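PDB 5VYQ: dTDP-4-amino-4,6-dideoxyglucose formyltransferase from Mycobacterium tuberculosis CAS/NITR204, which probably transfers a formyl group from a folate cofactor to the sugar amine of dTDP-4-amino-4,6-dideoxyglucose. Local coordinates for residues P107-W112 and E190-K196; K124-H130 and I141-C147. One frame throughout, in Å; residues are numbered along the deposited sequence.

Contact 1 (P107-W112 and E190-K196); sequences PYNRGW and EGNLNLK. With FON (N-{[4-({[(6R)-2-amino-5-formyl-4-oxo-1,4,5,6,7,8-hexahydropteridin-6-yl]methyl}amino)phenyl]carbonyl}-L-glutamic acid), chain C; 0FX (dTDP-4-amino-4,6-dideoxyglucose), chain D.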
loop_
_atom_site.group_PDB
_atom_site.type_symbol
_atom_site.label_atom_id
_atom_site.label_comp_id
_atom_site.label_asym_id
_atom_site.label_seq_id
_atom_site.Cartn_x
_atom_site.Cartn_y
_atom_site.Cartn_z
ATOM N N PRO A 107 12.510 0.459 28.808
ATOM C CA PRO A 107 12.300 1.891 28.695
ATOM C C PRO A 107 12.405 2.457 27.272
ATOM O O PRO A 107 12.650 3.653 27.125
ATOM C CB PRO A 107 13.464 2.459 29.519
ATOM C CG PRO A 107 14.572 1.500 29.179
ATOM C CD PRO A 107 13.922 0.140 29.082
ATOM N N TYR A 108 12.251 1.609 26.270
ATOM C CA TYR A 108 12.498 1.958 24.871
ATOM C C TYR A 108 11.205 2.507 24.271
ATOM O O TYR A 108 10.145 1.873 24.399
ATOM C CB TYR A 108 13.016 0.769 24.079
ATOM C CG TYR A 108 14.130 0.023 24.802
ATOM C CD1 TYR A 108 15.261 0.686 25.222
ATOM C CD2 TYR A 108 13.995 -1.318 25.107
ATOM C CE1 TYR A 108 16.270 0.014 25.908
ATOM C CE2 TYR A 108 14.983 -1.997 25.802
ATOM C CZ TYR A 108 16.107 -1.311 26.193
ATOM O OH TYR A 108 17.062 -1.998 26.891
ATOM N N ASN A 109 11.267 3.667 23.613
ATOM C CA ASN A 109 10.053 4.218 22.938
ATOM C C ASN A 109 8.848 4.238 23.853
ATOM O O ASN A 109 7.723 3.855 23.508
ATOM C CB ASN A 109 9.786 3.494 21.606
ATOM C CG ASN A 109 10.929 3.778 20.603
ATOM O OD1 ASN A 109 11.460 4.879 20.586
ATOM N ND2 ASN A 109 11.283 2.815 19.768
ATOM N N ARG A 110 9.116 4.762 25.046
ATOM C CA ARG A 110 8.016 5.144 25.954
ATOM C C ARG A 110 7.102 6.155 25.285
ATOM O O ARG A 110 7.524 6.870 24.362
ATOM C CB ARG A 110 8.607 5.717 27.234
ATOM C CG ARG A 110 9.481 4.713 27.980
ATOM C CD ARG A 110 10.515 5.296 28.925
ATOM N NE ARG A 110 9.902 6.362 29.710
ATOM C CZ ARG A 110 10.469 7.527 29.992
ATOM N NH1 ARG A 110 9.744 8.447 30.587
ATOM N NH2 ARG A 110 11.722 7.807 29.638
ATOM N N GLY A 111 5.863 6.237 25.778
ATOM C CA GLY A 111 4.919 7.253 25.310
ATOM C C GLY A 111 4.181 6.733 24.084
ATOM O O GLY A 111 3.656 5.611 24.023
ATOM N N TRP A 112 4.125 7.544 23.070
ATOM C CA TRP A 112 3.081 7.408 22.075
ATOM C C TRP A 112 3.435 6.350 21.018
ATOM O O TRP A 112 4.518 6.348 20.473
ATOM C CB TRP A 112 2.944 8.786 21.417
ATOM C CG TRP A 112 1.644 9.049 20.827
ATOM C CD1 TRP A 112 1.343 9.036 19.496
ATOM C CD2 TRP A 112 0.420 9.328 21.522
ATOM N NE1 TRP A 112 0.011 9.330 19.324
ATOM C CE2 TRP A 112 -0.578 9.511 20.545
ATOM C CE3 TRP A 112 0.076 9.458 22.872
ATOM C CZ2 TRP A 112 -1.914 9.787 20.872
ATOM C CZ3 TRP A 112 -1.260 9.730 23.200
ATOM C CH2 TRP A 112 -2.232 9.898 22.202
ATOM N N GLU A 190 17.177 5.277 31.443
ATOM C CA GLU A 190 15.985 6.081 31.226
ATOM C C GLU A 190 15.284 5.806 29.903
ATOM O O GLU A 190 14.077 6.073 29.778
ATOM C CB GLU A 190 16.319 7.569 31.377
ATOM C CG GLU A 190 16.790 7.909 32.798
ATOM C CD GLU A 190 15.745 7.515 33.834
ATOM O OE1 GLU A 190 14.625 8.033 33.772
ATOM O OE2 GLU A 190 16.006 6.591 34.615
ATOM N N GLY A 191 16.025 5.305 28.920
ATOM C CA GLY A 191 15.446 5.066 27.593
ATOM C C GLY A 191 15.105 6.350 26.877
ATOM O O GLY A 191 15.820 7.359 27.007
ATOM N N ASN A 192 13.970 6.370 26.165
ATOM C CA ASN A 192 13.546 7.544 25.446
ATOM C C ASN A 192 12.042 7.624 25.394
ATOM O O ASN A 192 11.385 6.605 25.571
ATOM C CB ASN A 192 14.112 7.531 24.027
ATOM C CG ASN A 192 13.491 6.443 23.186
ATOM O OD1 ASN A 192 13.694 5.232 23.423
ATOM N ND2 ASN A 192 12.694 6.870 22.203
ATOM N N LEU A 193 11.537 8.828 25.212
ATOM C CA LEU A 193 10.100 9.117 25.278
ATOM C C LEU A 193 9.663 9.824 24.053
ATOM O O LEU A 193 10.252 10.838 23.737
ATOM C CB LEU A 193 9.802 10.031 26.462
ATOM C CG LEU A 193 8.408 10.523 26.771
ATOM C CD1 LEU A 193 7.401 9.394 26.995
ATOM C CD2 LEU A 193 8.316 11.537 27.907
ATOM N N ASN A 194 8.588 9.327 23.420
ATOM C CA ASN A 194 7.953 9.974 22.286
ATOM C C ASN A 194 6.562 10.457 22.678
ATOM O O ASN A 194 5.775 9.749 23.350
ATOM C CB ASN A 194 7.851 9.019 21.098
ATOM C CG ASN A 194 9.212 8.592 20.577
ATOM O OD1 ASN A 194 10.036 9.433 20.204
ATOM N ND2 ASN A 194 9.452 7.292 20.525
ATOM N N LEU A 195 6.235 11.673 22.256
ATOM C CA LEU A 195 4.928 12.227 22.532
ATOM C C LEU A 195 4.117 12.313 21.227
ATOM O O LEU A 195 4.654 12.121 20.120
ATOM C CB LEU A 195 5.003 13.582 23.226
ATOM C CG LEU A 195 5.756 13.662 24.562
ATOM C CD1 LEU A 195 5.774 15.099 25.061
ATOM C CD2 LEU A 195 5.074 12.781 25.600
ATOM N N LYS A 196 2.828 12.594 21.400
ATOM C CA LYS A 196 1.916 12.709 20.264
ATOM C C LYS A 196 2.527 13.565 19.156
ATOM O O LYS A 196 2.461 13.201 17.953
ATOM C CB LYS A 196 0.544 13.232 20.723
ATOM C CG LYS A 196 -0.469 13.245 19.582
ATOM C CD LYS A 196 -1.846 13.720 20.051
ATOM C CE LYS A 196 -2.872 13.713 18.924
ATOM N NZ LYS A 196 -2.352 14.505 17.783
HETATM N N1 FON C . -0.122 8.894 34.383
HETATM C C2 FON C . 1.156 8.973 34.741
HETATM N NA2 FON C . 1.483 9.781 35.789
HETATM N N3 FON C . 2.084 8.279 34.061
HETATM C C4 FON C . 1.792 7.480 33.007
HETATM O O4 FON C . 2.683 6.821 32.419
HETATM C C4A FON C . 0.380 7.344 32.609
HETATM N N5 FON C . -0.105 6.603 31.518
HETATM C C6 FON C . -1.369 7.102 30.953
HETATM C C7 FON C . -2.396 7.143 32.087
HETATM N N8 FON C . -1.893 8.010 33.124
HETATM C C8A FON C . -0.579 8.111 33.396
HETATM C C9 FON C . -1.219 8.457 30.226
HETATM N N10 FON C . -0.376 8.275 29.048
HETATM C C11 FON C . 0.662 11.329 26.422
HETATM C C12 FON C . 1.180 10.043 26.268
HETATM C C13 FON C . 0.817 9.039 27.159
HETATM C C14 FON C . -0.073 9.293 28.195
HETATM C C15 FON C . -0.599 10.570 28.363
HETATM C C16 FON C . -0.225 11.581 27.476
HETATM C C FON C . 1.078 12.420 25.427
HETATM O O FON C . 1.699 12.174 24.371
HETATM N N FON C . 0.721 13.676 25.714
HETATM C CA FON C . 0.958 14.813 24.825
HETATM C CB FON C . -0.334 15.578 24.496
HETATM C CG FON C . -1.330 14.625 23.824
HETATM C CD FON C . -2.470 15.252 23.046
HETATM O OE1 FON C . -2.332 16.409 22.597
HETATM O OE2 FON C . -3.504 14.564 22.838
HETATM C CT FON C . 1.977 15.717 25.453
HETATM O O1 FON C . 2.542 16.518 24.670
HETATM O O2 FON C . 2.220 15.622 26.682
HETATM C CP1 FON C . 0.529 5.612 31.049
HETATM O O3 FON C . 0.115 4.984 30.080
HETATM O O4P 0FX D . -2.758 1.620 22.165
HETATM P P2 0FX D . -3.270 2.902 22.728
HETATM O O3P 0FX D . -4.497 2.807 23.608
HETATM O O1G 0FX D . -1.944 3.520 23.412
HETATM C C1G 0FX D . -1.759 4.912 23.596
HETATM C C2G 0FX D . -0.248 5.140 23.740
HETATM O O2G 0FX D . 0.354 4.601 22.555
HETATM C C3G 0FX D . 0.275 4.351 24.953
HETATM O O3G 0FX D . 1.722 4.376 25.022
HETATM C C4G 0FX D . -0.448 4.836 26.203
HETATM N N4A 0FX D . 0.046 4.000 27.324
HETATM C C5G 0FX D . -1.955 4.685 25.991
HETATM C C6G 0FX D . -2.666 5.456 27.102
HETATM O O5G 0FX D . -2.441 5.312 24.791
HETATM O OPP 0FX D . -3.536 3.992 21.574
HETATM P P 0FX D . -4.718 4.076 20.477
HETATM O O1P 0FX D . -5.027 5.515 20.329
HETATM O O2P 0FX D . -5.774 3.053 20.813
HETATM O O5 0FX D . -4.036 3.570 19.117
HETATM C C5 0FX D . -3.712 2.215 18.908
HETATM C C4 0FX D . -2.794 2.106 17.707
HETATM O O4 0FX D . -3.517 2.539 16.557
HETATM C C3 0FX D . -1.554 3.000 17.697
HETATM O O3 0FX D . -0.469 2.371 18.389
HETATM C C2 0FX D . -1.207 3.196 16.234
HETATM C C1 0FX D . -2.604 3.177 15.656
HETATM N N11 0FX D . -3.107 4.531 15.396
HETATM C C61 0FX D . -4.019 5.169 16.158
HETATM C C51 0FX D . -4.472 6.432 15.827
HETATM C C5A 0FX D . -5.460 7.126 16.731
HETATM C C21 0FX D . -2.758 5.138 14.191
HETATM O O21 0FX D . -1.912 4.507 13.411
HETATM N N31 0FX D . -3.165 6.359 13.845
HETATM C C41 0FX D . -4.067 6.986 14.633
HETATM O O41 0FX D . -4.484 8.208 14.244
HETATM O O HOH W 1 7.117 5.632 21.290
#
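With CG anti to the backbone N (chi1 -155°), the indole of Trp112 swings back over the start of helix 196-203, where Lys196 CA sits 3.7 Å from the centroid of the five-membered ring, almost on its normal, in a CH-pi contact. The Lys196 chain continues over the same face of the indole, its CG 3.9 Å from Trp112 CE2. At the other end, Asn192 tucks CG between its own backbone N and carbonyl carbon (chi1 69°), which curls the amide back to Asn109. There it grips twice: Asn192 ND2 gives a straight bond of 2.8 Å to Asn109 OD1, lying in its own amide plane, while Asn192 OD1 takes the backbone N of Asn109 from above the carbonyl plane. The two amides stand 84° apart. Asn109 OD1 also receives a weak bond from Asn194 ND2, and Asn109 ND2 is bonded to Ser118 OG and Asp121 OD2, so the Asn109 amide is held at both ends. Between these side-chain contacts the backbones pair in parallel: Arg110 N binds Asn192 O at 3.0 Å, Asn194 N binds Arg110 O at 2.8 Å, and Trp112 N follows on Asn194 O. The Arg110 chain bends at chi3, and its NH2 reaches Glu190 O weakly; NH1 has its stronger partner in Leu136 O. Gly111 O accepts a 2.5 Å bond from the sugar hydroxyl O3G of the dTDP-sugar, and Lys196 N donates to the benzoyl O of folinic acid at 3.2 Å. This short two-stranded parallel sheet thus borders both bound ligands, as expected for the active-site cleft of a folate-dependent sugar N-formyltransferase.

Contact 2 (K124-H130 and I141-C147); sequences KVGVTIH and IIAQREC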
loop_
_atom_site.group_PDB
_atom_site.type_symbol
_atom_site.label_atom_id
_atom_site.label_comp_id
_atom_site.label_asym_id
_atom_site.label_seq_id
_atom_site.Cartn_x
_atom_site.Cartn_y
_atom_site.Cartn_z
ATOM N N LYS A 124 13.537 -2.623 20.852
ATOM C CA LYS A 124 12.513 -3.611 21.221
ATOM C C LYS A 124 11.146 -2.973 21.342
ATOM O O LYS A 124 11.023 -1.821 21.728
ATOM C CB LYS A 124 12.796 -4.247 22.552
ATOM C CG LYS A 124 13.980 -5.201 22.472
ATOM C CD LYS A 124 14.302 -5.824 23.825
ATOM C CE LYS A 124 15.607 -6.633 23.702
ATOM N NZ LYS A 124 15.664 -7.557 24.861
ATOM N N VAL A 125 10.137 -3.771 21.067
ATOM C CA VAL A 125 8.782 -3.425 21.445
ATOM C C VAL A 125 8.168 -4.649 22.125
ATOM O O VAL A 125 8.679 -5.777 22.094
ATOM C CB VAL A 125 7.952 -2.929 20.227
ATOM C CG1 VAL A 125 7.526 -4.102 19.356
ATOM C CG2 VAL A 125 6.757 -2.074 20.693
ATOM N N GLY A 126 7.016 -4.454 22.742
ATOM C CA GLY A 126 6.389 -5.519 23.546
ATOM C C GLY A 126 5.399 -4.849 24.483
ATOM O O GLY A 126 4.878 -3.783 24.148
ATOM N N VAL A 127 5.161 -5.463 25.633
ATOM C CA VAL A 127 4.194 -4.961 26.597
ATOM C C VAL A 127 4.878 -4.911 27.950
ATOM O O VAL A 127 5.632 -5.831 28.279
ATOM C CB VAL A 127 2.981 -5.893 26.654
ATOM C CG1 VAL A 127 2.012 -5.441 27.731
ATOM C CG2 VAL A 127 2.242 -5.999 25.344
ATOM N N THR A 128 4.607 -3.850 28.714
ATOM C CA THR A 128 5.203 -3.702 30.033
ATOM C C THR A 128 4.125 -3.403 31.045
ATOM O O THR A 128 3.317 -2.524 30.795
ATOM C CB THR A 128 6.251 -2.577 30.060
ATOM O OG1 THR A 128 7.254 -2.808 29.033
ATOM C CG2 THR A 128 6.895 -2.474 31.399
ATOM N N ILE A 129 4.139 -4.120 32.166
ATOM C CA ILE A 129 3.242 -3.813 33.281
ATOM C C ILE A 129 4.174 -3.240 34.369
ATOM O O ILE A 129 5.166 -3.848 34.741
ATOM C CB ILE A 129 2.558 -5.088 33.797
ATOM C CG1 ILE A 129 1.733 -5.751 32.706
ATOM C CG2 ILE A 129 1.660 -4.723 34.976
ATOM C CD1 ILE A 129 1.041 -7.047 33.051
ATOM N N HIS A 130 3.844 -2.056 34.864
ATOM C CA HIS A 130 4.694 -1.292 35.761
ATOM C C HIS A 130 3.901 -0.397 36.695
ATOM O O HIS A 130 2.804 0.056 36.346
ATOM C CB HIS A 130 5.717 -0.464 34.980
ATOM C CG HIS A 130 5.118 0.663 34.195
ATOM N ND1 HIS A 130 4.990 1.929 34.703
ATOM C CD2 HIS A 130 4.649 0.722 32.931
ATOM C CE1 HIS A 130 4.422 2.718 33.804
ATOM N NE2 HIS A 130 4.255 2.010 32.708
ATOM N N ILE A 141 9.098 -2.039 37.024
ATOM C CA ILE A 141 8.534 -3.074 36.197
ATOM C C ILE A 141 8.120 -4.292 36.959
ATOM O O ILE A 141 8.916 -4.931 37.641
ATOM C CB ILE A 141 9.470 -3.409 35.002
ATOM C CG1 ILE A 141 9.659 -2.141 34.171
ATOM C CG2 ILE A 141 8.897 -4.550 34.183
ATOM C CD1 ILE A 141 10.704 -2.258 33.096
ATOM N N ILE A 142 6.871 -4.684 36.785
ATOM C CA ILE A 142 6.340 -5.894 37.344
ATOM C C ILE A 142 6.585 -7.065 36.400
ATOM O O ILE A 142 7.051 -8.128 36.827
ATOM C CB ILE A 142 4.813 -5.743 37.644
ATOM C CG1 ILE A 142 4.577 -4.682 38.720
ATOM C CG2 ILE A 142 4.125 -7.051 38.042
ATOM C CD1 ILE A 142 3.188 -4.070 38.723
ATOM N N ALA A 143 6.236 -6.880 35.132
ATOM C CA ALA A 143 6.455 -7.906 34.118
ATOM C C ALA A 143 6.514 -7.260 32.755
ATOM O O ALA A 143 5.976 -6.172 32.562
ATOM C CB ALA A 143 5.341 -8.932 34.127
ATOM N N GLN A 144 7.185 -7.945 31.834
ATOM C CA GLN A 144 7.151 -7.481 30.474
ATOM C C GLN A 144 7.513 -8.611 29.541
ATOM O O GLN A 144 8.018 -9.684 29.929
ATOM C CB GLN A 144 8.021 -6.224 30.296
ATOM C CG GLN A 144 9.464 -6.413 30.404
ATOM C CD GLN A 144 10.363 -5.187 30.240
ATOM O OE1 GLN A 144 11.510 -5.337 30.612
ATOM N NE2 GLN A 144 9.922 -4.025 29.716
ATOM N N ARG A 145 7.214 -8.356 28.284
ATOM C CA ARG A 145 7.392 -9.354 27.253
ATOM C C ARG A 145 7.631 -8.688 25.911
ATOM O O ARG A 145 6.900 -7.781 25.508
ATOM C CB ARG A 145 6.218 -10.314 27.147
ATOM C CG ARG A 145 6.404 -11.470 26.166
ATOM C CD ARG A 145 5.393 -12.590 26.434
ATOM N NE ARG A 145 5.601 -13.051 27.806
ATOM C CZ ARG A 145 4.683 -13.642 28.568
ATOM N NH1 ARG A 145 3.463 -13.873 28.101
ATOM N NH2 ARG A 145 4.985 -13.986 29.799
ATOM N N GLU A 146 8.650 -9.186 25.229
ATOM C CA GLU A 146 8.981 -8.713 23.884
ATOM C C GLU A 146 8.057 -9.279 22.807
ATOM O O GLU A 146 7.569 -10.409 22.880
ATOM C CB GLU A 146 10.479 -8.994 23.600
ATOM C CG GLU A 146 10.974 -8.379 22.281
ATOM C CD GLU A 146 12.442 -8.586 21.953
ATOM O OE1 GLU A 146 13.179 -9.158 22.805
ATOM O OE2 GLU A 146 12.786 -8.175 20.814
ATOM N N CYS A 147 7.822 -8.470 21.772
ATOM C CA CYS A 147 7.134 -8.886 20.541
ATOM C C CYS A 147 8.139 -8.720 19.415
ATOM O O CYS A 147 8.654 -7.635 19.184
ATOM C CB CYS A 147 5.991 -7.927 20.282
ATOM S SG CYS A 147 4.968 -8.304 18.856
HETATM O O HOH W 2 13.318 -9.453 25.322
HETATM O O HOH W 3 11.115 -6.253 19.644
#
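This is an antiparallel beta hairpin at one margin of the six-stranded mixed sheet, with strand 141-147 outermost within the chain and strand 125-131 lying between it and strand 97-102. The axes of segments 125-130 and 143-147 come within 4.3 Å, their N-to-C directions 163° apart. Val127 and Arg145 form a hydrogen-bonded pair, Val127 N reaching Arg145 O at 2.9 Å and Arg145 N returning to Val127 O. Next to it, Gly126, in the non-hydrogen-bonded pair with Glu146, brings its CA 3.0 Å from Arg145 O in a CA-H...O contact. Thr128 turns OG1 beside its backbone N (chi1 -55°), where Gln144 NE2 meets it at 3.0 Å, nearly in the plane of the Gln144 amide; the two side chains run side by side. Thr128 OG1 is also bonded to Gly104 O and Asn106 N, and Gln144 NE2 to Asn106 O, so this face of the hairpin is stitched to the preceding loop. On the other face, Val127, Ala143, Arg145 and Cys147 touch helix 155-179, and Arg145 makes a salt bridge with Glu172. Near the open end, Lys124 and Glu146 cross at about a right angle; their salt bridge is long, NZ to OE1 3.6 Å, and water 2 joins the same two atoms. At the far end Ile129 O accepts two bonds, from Ile142 N at 2.8 Å and Ala143 N at 3.2 Å. The extra residue shifts the register by one, and beyond it His130 pairs with Ile141. Two residues facing Ile129 in this way make a classic beta bulge within an edge hairpin.

Overall arrangement
Following the chain from the N terminus, strands 24-28, 47-50, 78-82 and 97-102 are already laid down before residues 107-112 open contact 1. Helix 114-121 then leads into strand 125-131, and the return strand closes contact 2 after an excursion of only ten residues. Helix 155-179 packs on that hairpin, and the chain comes back at 190-196 to close contact 1. Contact 2 is therefore nested inside the long loop of contact 1, their centres about 13 Å apart, and they meet where Tyr108 CB packs against Lys124 O. Contact 2 forms the margin of the six-stranded sheet within this chain, while contact 1 ties residues 107-112 to the chain leading into helix 196-203.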